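Long-range contacts in Cif-like 1 (Burkholderia cenocepacia, PDB 7JQY), which probably hydrolyses epoxides, as a Cif-like member of the alpha/beta hydrolase fold that assembles as an octamer: residues A80-R84 and M101-I105; A179-A184 and L221-F225. The protein carries 1 engineered substitution. All coordinates share one frame; numbering follows the deposited sequence.

Interaction 1. Residues A80-R84 and M101-I105; sequences AVDYR and MAGDI
R84, in the loop that follows strand 77-82, reaches across to helix 98-111 and meets the D104 carboxylate with its NE edge. R84 NE gives its hydrogen to D104 OD1 at 2.8 Å, and NH1 of R84 gives one to D104 OD2, also at 2.8 Å. Both oxygens are met on their syn sides in a bidentate salt bridge, the two groups nearly parallel (planes 13° apart) but the donors somewhat out of the carboxylate plane. R84 starts out extended, with CG trans to the backbone N (chi1 176°), then bends at chi3, which turns the NE edge toward the acid. The remaining nitrogen, NH2, is taken by the carbonyl of G94.

D104 OD1 has a second partner. One water accepts from R84 N at 3.0 Å and donates both to D104 OD1 and to M101 O, the latter at 3.3 Å. It thus takes up the R84 N-H and adds to M101 O, which already receives I105 N.

Beside this polar patch the packing is apolar. M101 CE sits over one face of the Y83 ring, a CH-pi contact 3.7 Å from the centroid, with SD farther back above the same ring in a Met-aromatic contact. Farther along the interface, I105 CD1 meets V81 CG1 at 4.0 Å, in a layer shared with L38 and L54 of the neighbouring strands. Y83 also meets the ring of H55 and touches the probable nucleophile elbow.

The contact joins a central strand of the alpha/beta hydrolase sheet to helix 98-111; its chemistry implies a buried carboxylate, its charge probably balanced by R84, next to apolar packing.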
loop_
_atom_site.group_PDB
_atom_site.type_symbol
_atom_site.label_atom_id
_atom_site.label_comp_id
_atom_site.label_asym_id
_atom_site.label_seq_id
_atom_site.Cartn_x
_atom_site.Cartn_y
_atom_site.Cartn_z
ATOM N N ALA B 80 20.057 -7.195 32.164
ATOM C CA ALA B 80 18.740 -7.249 31.542
ATOM C C ALA B 80 18.912 -7.811 30.142
ATOM O O ALA B 80 19.589 -7.203 29.305
ATOM C CB ALA B 80 18.085 -5.868 31.501
ATOM N N VAL B 81 18.326 -8.978 29.896
ATOM C CA VAL B 81 18.589 -9.773 28.701
ATOM C C VAL B 81 17.401 -9.685 27.752
ATOM O O VAL B 81 16.245 -9.792 28.176
ATOM C CB VAL B 81 18.875 -11.244 29.074
ATOM C CG1 VAL B 81 19.336 -12.028 27.858
ATOM C CG2 VAL B 81 19.887 -11.319 30.198
ATOM N N ASP B 82 17.688 -9.504 26.462
ATOM C CA ASP B 82 16.723 -9.833 25.417
ATOM C C ASP B 82 16.798 -11.337 25.201
ATOM O O ASP B 82 17.786 -11.827 24.643
ATOM C CB ASP B 82 17.036 -9.100 24.113
ATOM C CG ASP B 82 16.709 -7.603 24.162
ATOM O OD1 ASP B 82 15.849 -7.185 24.980
ATOM O OD2 ASP B 82 17.307 -6.850 23.349
ATOM N N TYR B 83 15.771 -12.081 25.623
ATOM C CA TYR B 83 15.889 -13.530 25.487
ATOM C C TYR B 83 15.789 -13.940 24.018
ATOM O O TYR B 83 15.548 -13.115 23.131
ATOM C CB TYR B 83 14.858 -14.280 26.351
ATOM C CG TYR B 83 13.388 -13.950 26.212
ATOM C CD1 TYR B 83 12.756 -13.913 24.980
ATOM C CD2 TYR B 83 12.608 -13.750 27.354
ATOM C CE1 TYR B 83 11.400 -13.632 24.879
ATOM C CE2 TYR B 83 11.265 -13.477 27.270
ATOM C CZ TYR B 83 10.659 -13.424 26.037
ATOM O OH TYR B 83 9.313 -13.144 25.972
ATOM N N ARG B 84 16.011 -15.234 23.767
ATOM C CA ARG B 84 16.018 -15.781 22.409
ATOM C C ARG B 84 14.799 -15.313 21.624
ATOM O O ARG B 84 13.658 -15.474 22.075
ATOM C CB ARG B 84 16.071 -17.316 22.447
ATOM C CG ARG B 84 15.975 -17.983 21.063
ATOM C CD ARG B 84 15.903 -19.520 21.141
ATOM N NE ARG B 84 17.095 -20.084 21.773
ATOM C CZ ARG B 84 17.855 -21.049 21.259
ATOM N NH1 ARG B 84 18.914 -21.470 21.935
ATOM N NH2 ARG B 84 17.554 -21.606 20.093
ATOM N N MET B 101 14.899 -22.123 26.858
ATOM C CA MET B 101 15.250 -20.711 26.944
ATOM C C MET B 101 15.934 -20.388 28.261
ATOM O O MET B 101 16.786 -19.495 28.314
ATOM C CB MET B 101 13.998 -19.856 26.768
ATOM C CG MET B 101 13.442 -19.936 25.378
ATOM S SD MET B 101 12.006 -18.896 25.152
ATOM C CE MET B 101 12.645 -17.292 25.643
ATOM N N ALA B 102 15.571 -21.091 29.334
ATOM C CA ALA B 102 16.307 -20.941 30.582
ATOM C C ALA B 102 17.757 -21.370 30.407
ATOM O O ALA B 102 18.657 -20.771 31.003
ATOM C CB ALA B 102 15.630 -21.728 31.700
ATOM N N GLY B 103 17.998 -22.408 29.597
ATOM C CA GLY B 103 19.366 -22.835 29.325
ATOM C C GLY B 103 20.191 -21.761 28.639
ATOM O O GLY B 103 21.379 -21.600 28.927
ATOM N N ASP B 104 19.568 -21.005 27.731
ATOM C CA ASP B 104 20.247 -19.864 27.125
ATOM C C ASP B 104 20.665 -18.860 28.190
ATOM O O ASP B 104 21.802 -18.373 28.197
ATOM C CB ASP B 104 19.339 -19.185 26.103
ATOM C CG ASP B 104 18.956 -20.096 24.964
ATOM O OD1 ASP B 104 17.846 -19.907 24.416
ATOM O OD2 ASP B 104 19.768 -20.978 24.601
ATOM N N ILE B 105 19.754 -18.544 29.111
ATOM C CA ILE B 105 20.073 -17.557 30.135
ATOM C C ILE B 105 21.196 -18.065 31.023
ATOM O O ILE B 105 22.081 -17.301 31.433
ATOM C CB ILE B 105 18.817 -17.212 30.954
ATOM C CG1 ILE B 105 17.707 -16.752 30.013
ATOM C CG2 ILE B 105 19.152 -16.164 32.000
ATOM C CD1 ILE B 105 18.159 -15.639 29.069
HETATM O O HOH W 1 16.434 -17.482 25.779
#

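Interaction 2. Residues A179-A184 and L221-F225; sequences AEMLIA and LRAGF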
loop_
_atom_site.group_PDB
_atom_site.type_symbol
_atom_site.label_atom_id
_atom_site.label_comp_id
_atom_site.label_asym_id
_atom_site.label_seq_id
_atom_site.Cartn_x
_atom_site.Cartn_y
_atom_site.Cartn_z
ATOM N N ALA B 179 -0.982 -15.493 12.073
ATOM C CA ALA B 179 -0.706 -14.387 12.988
ATOM C C ALA B 179 0.297 -13.407 12.391
ATOM O O ALA B 179 0.104 -12.184 12.462
ATOM C CB ALA B 179 -0.187 -14.935 14.317
ATOM N N GLU B 180 1.382 -13.929 11.794
ATOM C CA GLU B 180 2.383 -13.062 11.173
ATOM C C GLU B 180 1.791 -12.298 10.001
ATOM O O GLU B 180 2.024 -11.096 9.847
ATOM C CB GLU B 180 3.594 -13.891 10.724
ATOM C CG GLU B 180 4.405 -14.452 11.884
ATOM C CD GLU B 180 3.934 -15.830 12.337
ATOM O OE1 GLU B 180 2.711 -16.107 12.256
ATOM O OE2 GLU B 180 4.779 -16.636 12.797
ATOM N N MET B 181 0.995 -12.972 9.177
ATOM C CA MET B 181 0.419 -12.312 8.017
ATOM C C MET B 181 -0.565 -11.219 8.425
ATOM O O MET B 181 -0.662 -10.182 7.760
ATOM C CB MET B 181 -0.247 -13.355 7.130
ATOM C CG MET B 181 -1.357 -12.837 6.259
ATOM S SD MET B 181 -2.276 -14.248 5.670
ATOM C CE MET B 181 -3.811 -14.092 6.635
ATOM N N LEU B 182 -1.331 -11.444 9.497
ATOM C CA LEU B 182 -2.305 -10.436 9.914
ATOM C C LEU B 182 -1.626 -9.240 10.565
ATOM O O LEU B 182 -2.020 -8.093 10.329
ATOM C CB LEU B 182 -3.318 -11.046 10.888
ATOM C CG LEU B 182 -4.291 -12.087 10.349
ATOM C CD1 LEU B 182 -5.238 -12.502 11.466
ATOM C CD2 LEU B 182 -5.054 -11.543 9.162
ATOM N N ILE B 183 -0.613 -9.484 11.398
ATOM C CA ILE B 183 -0.065 -8.415 12.227
ATOM C C ILE B 183 1.156 -7.716 11.602
ATOM O O ILE B 183 1.465 -6.576 11.983
ATOM C CB ILE B 183 0.235 -8.982 13.631
ATOM C CG1 ILE B 183 -1.060 -9.524 14.257
ATOM C CG2 ILE B 183 0.820 -7.911 14.546
ATOM C CD1 ILE B 183 -0.852 -10.416 15.459
ATOM N N ALA B 184 1.829 -8.335 10.627
ATOM C CA ALA B 184 2.964 -7.674 9.972
ATOM C C ALA B 184 2.533 -6.341 9.365
ATOM O O ALA B 184 1.520 -6.264 8.660
ATOM C CB ALA B 184 3.558 -8.576 8.887
ATOM N N LEU B 221 8.237 -10.972 15.018
ATOM C CA LEU B 221 6.875 -11.458 15.232
ATOM C C LEU B 221 6.858 -12.976 15.315
ATOM O O LEU B 221 6.292 -13.553 16.256
ATOM C CB LEU B 221 5.961 -10.990 14.100
ATOM C CG LEU B 221 5.427 -9.565 14.081
ATOM C CD1 LEU B 221 4.514 -9.417 12.875
ATOM C CD2 LEU B 221 4.660 -9.235 15.385
ATOM N N ARG B 222 7.492 -13.637 14.336
ATOM C CA ARG B 222 7.524 -15.095 14.302
ATOM C C ARG B 222 8.115 -15.654 15.583
ATOM O O ARG B 222 7.525 -16.531 16.225
ATOM C CB ARG B 222 8.344 -15.587 13.097
ATOM C CG ARG B 222 8.737 -17.051 13.218
ATOM C CD ARG B 222 9.617 -17.554 12.062
ATOM N NE ARG B 222 10.979 -17.030 12.117
ATOM C CZ ARG B 222 11.890 -17.422 13.000
ATOM N NH1 ARG B 222 11.579 -18.338 13.908
ATOM N NH2 ARG B 222 13.117 -16.910 12.973
ATOM N N ALA B 223 9.279 -15.143 15.978
ATOM C CA ALA B 223 9.942 -15.658 17.168
ATOM C C ALA B 223 9.088 -15.429 18.404
ATOM O O ALA B 223 9.033 -16.284 19.296
ATOM C CB ALA B 223 11.307 -14.998 17.341
ATOM N N GLY B 224 8.443 -14.269 18.491
ATOM C CA GLY B 224 7.561 -14.016 19.625
ATOM C C GLY B 224 6.391 -14.981 19.680
ATOM O O GLY B 224 6.072 -15.519 20.739
ATOM N N PHE B 225 5.784 -15.273 18.525
ATOM C CA PHE B 225 4.619 -16.154 18.502
ATOM C C PHE B 225 4.990 -17.605 18.779
ATOM O O PHE B 225 4.146 -18.375 19.252
ATOM C CB PHE B 225 3.896 -16.039 17.161
ATOM C CG PHE B 225 3.252 -14.703 16.939
ATOM C CD1 PHE B 225 2.766 -13.970 18.013
ATOM C CD2 PHE B 225 3.147 -14.172 15.661
ATOM C CE1 PHE B 225 2.171 -12.731 17.814
ATOM C CE2 PHE B 225 2.565 -12.936 15.455
ATOM C CZ PHE B 225 2.074 -12.214 16.535
#
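F225 is wedged against helix 178-183, with three side chains of that helix around its ring. A179 CB lies 3.6 Å from F225 CE2, and I183 CD1 comes to 3.6 Å from F225 CZ, both approaching obliquely. E180 instead runs along the ring edge: its CG is in the plane of the ring, while its carboxylate, with CD 3.8 Å from F225 CD2, stands almost upright to it, the planes 83° apart. One turn before F225, L221 splits its branches, CD2 touching I183 CG2 at 4.1 Å and CD1 reaching A184 N, just beyond the end of helix 178-183, at 3.7 Å.

The E180 side chain folds at chi2 (90°), which carries OE2 over the backbone of R222, 3.5 Å from its CA. It does not pair with the R222 guanidinium, whose NE is 6.2 Å from E180 OE2. Each charge has its partner elsewhere: E180 OE2 forms a salt bridge with R229, farther along helix 220-229, and R222 pairs through NE with D177 of a neighbouring subunit while giving its other two nitrogens to the carbonyls of K91 and P92.

Around the same ring, H173 and W57 also touch F225. I183 packs on L172 and Y190, and on L182 of a second, different subunit, so the contact backs directly onto the octamer's interfaces.

The segment axes, 10.1 Å apart, run at 132° between N-to-C directions, nearer antiparallel than parallel. Both helices lie between strands 140-146 and 250-255, where alpha/beta hydrolases of the epoxide hydrolase type carry their helical cap.

Following the chain from the N terminus, interaction 1 comes first: it closes a loop with 16 residues between its segments, joining the central sheet to a helix packed on it. The chain then runs through strands 117-122 and 140-146 before entering a long helical region, where interaction 2 closes a 36-residue excursion by bringing helix 220-229 back to helix 178-183. The two closures stand in series, neither nested nor crossed. The centres of interactions 1 and 2 are about 20 Å apart. The nearest atoms of interactions 1 and 2 are about 5 Å apart, without touching. P92, within the loop closed by interaction 1, touches R84 and accepts a bond from R222, linking the two regions.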